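Local coordinates for OsmC family protein (PDB 5CML), which probably hydrolyses carboxyl esters, this part being the alpha/beta-hydrolase esterase domain of a longer protein that also carries an OsmC domain, at residues 194-197 with 202-205. Sequence-based numbering, arbitrary orientation.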
loop_
_atom_site.group_PDB
_atom_site.type_symbol
_atom_site.label_atom_id
_atom_site.label_comp_id
_atom_site.label_asym_id
_atom_site.label_seq_id
_atom_site.Cartn_x
_atom_site.Cartn_y
_atom_site.Cartn_z
ATOM N N LEU A 194 -6.929 -5.384 -7.876
ATOM C CA LEU A 194 -7.410 -4.067 -7.506
ATOM C C LEU A 194 -8.690 -4.159 -6.698
ATOM O O LEU A 194 -9.657 -4.744 -7.172
ATOM C CB LEU A 194 -7.712 -3.241 -8.758
ATOM C CG LEU A 194 -6.552 -3.020 -9.728
ATOM C CD1 LEU A 194 -7.093 -2.618 -11.095
ATOM C CD2 LEU A 194 -5.629 -1.954 -9.173
ATOM N N PHE A 195 -8.709 -3.550 -5.520
ATOM C CA PHE A 195 -9.935 -3.354 -4.751
ATOM C C PHE A 195 -10.343 -1.907 -4.842
ATOM O O PHE A 195 -9.486 -1.033 -4.712
ATOM C CB PHE A 195 -9.750 -3.667 -3.270
ATOM C CG PHE A 195 -9.458 -5.106 -2.943
ATOM C CD1 PHE A 195 -10.482 -5.989 -2.658
ATOM C CD2 PHE A 195 -8.148 -5.555 -2.829
ATOM C CE1 PHE A 195 -10.196 -7.312 -2.295
ATOM C CE2 PHE A 195 -7.869 -6.856 -2.477
ATOM C CZ PHE A 195 -8.901 -7.735 -2.209
ATOM N N HIS A 196 -11.634 -1.619 -5.020
ATOM C CA HIS A 196 -12.082 -0.241 -5.005
ATOM C C HIS A 196 -13.567 -0.182 -4.735
ATOM O O HIS A 196 -14.318 -1.007 -5.243
ATOM C CB HIS A 196 -11.787 0.431 -6.342
ATOM C CG HIS A 196 -11.443 1.885 -6.246
ATOM N ND1 HIS A 196 -10.209 2.370 -6.618
ATOM C CD2 HIS A 196 -12.171 2.963 -5.858
ATOM C CE1 HIS A 196 -10.183 3.684 -6.460
ATOM N NE2 HIS A 196 -11.360 4.070 -6.002
ATOM N N SER A 197 -13.986 0.822 -3.973
ATOM C CA SER A 197 -15.403 1.054 -3.746
ATOM C C SER A 197 -16.008 1.965 -4.796
ATOM O O SER A 197 -15.475 3.044 -5.070
ATOM C CB SER A 197 -15.632 1.688 -2.399
ATOM O OG SER A 197 -16.982 2.042 -2.284
ATOM N N ILE A 202 -13.155 9.933 -2.311
ATOM C CA ILE A 202 -11.829 10.535 -2.220
ATOM C C ILE A 202 -11.050 10.239 -3.484
ATOM O O ILE A 202 -10.463 11.125 -4.089
ATOM C CB ILE A 202 -11.066 9.986 -0.992
ATOM C CG1 ILE A 202 -11.882 10.223 0.283
ATOM C CG2 ILE A 202 -9.680 10.613 -0.863
ATOM C CD1 ILE A 202 -12.145 11.685 0.632
ATOM N N VAL A 203 -11.010 8.962 -3.842
ATOM C CA VAL A 203 -10.416 8.497 -5.086
ATOM C C VAL A 203 -11.510 7.770 -5.854
ATOM O O VAL A 203 -11.958 6.688 -5.454
ATOM C CB VAL A 203 -9.217 7.555 -4.848
ATOM C CG1 VAL A 203 -8.687 7.039 -6.164
ATOM C CG2 VAL A 203 -8.111 8.267 -4.040
ATOM N N GLY A 204 -11.987 8.383 -6.930
ATOM C CA GLY A 204 -13.109 7.816 -7.652
ATOM C C GLY A 204 -12.839 6.451 -8.272
ATOM O O GLY A 204 -11.717 6.119 -8.655
ATOM N N ILE A 205 -13.911 5.675 -8.419
ATOM C CA ILE A 205 -13.842 4.337 -8.965
ATOM C C ILE A 205 -13.253 4.311 -10.391
ATOM O O ILE A 205 -12.676 3.301 -10.792
ATOM C CB ILE A 205 -15.263 3.686 -8.929
ATOM C CG1 ILE A 205 -15.247 2.277 -9.475
ATOM C CG2 ILE A 205 -16.262 4.523 -9.713
ATOM C CD1 ILE A 205 -14.734 1.308 -8.517
#
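The polar part of this contact is one hydrogen bond, from NE2 of His-196 to the carbonyl O of Val-203, at 2.7 Å. Its geometry is well defined on the donor side: the N-H...O angle is 176° and the acceptor lies in the imidazole plane. Seen from the carbonyl, NE2 stands well above the plane, not on a lone pair. The O of Gly-204, 3.4 Å from the same NE2, is too poorly angled to share the bond.

The apolar contacts lie over one face of the ring and around CB and CE1. CA of Ile-205 sits over that face, 4.1 Å from the ring centroid and 28° off the normal, a CH-pi approach. With CG1 anti to the backbone N (chi1 -179°), the Ile-205 chain brings CD1 to 3.8 Å from CB of His-196. CG1 of Val-203 lies 3.7 Å from CE1 of His-196.

The buried imidazole thus ties the C-terminal end of strand 192-196 to the loop leading into helix 206-214. Asp-200 OD1 accepts hydrogen bonds from the backbone N of Ile-202 and Val-203, and with His-229, which Val-203 touches, probably belongs to a Ser-His-Asp triad. Phe-221 of the adjacent parallel strand 219-223 touches both His-196 and Ile-205, while Ala-208 of helix 206-214 packs against His-196.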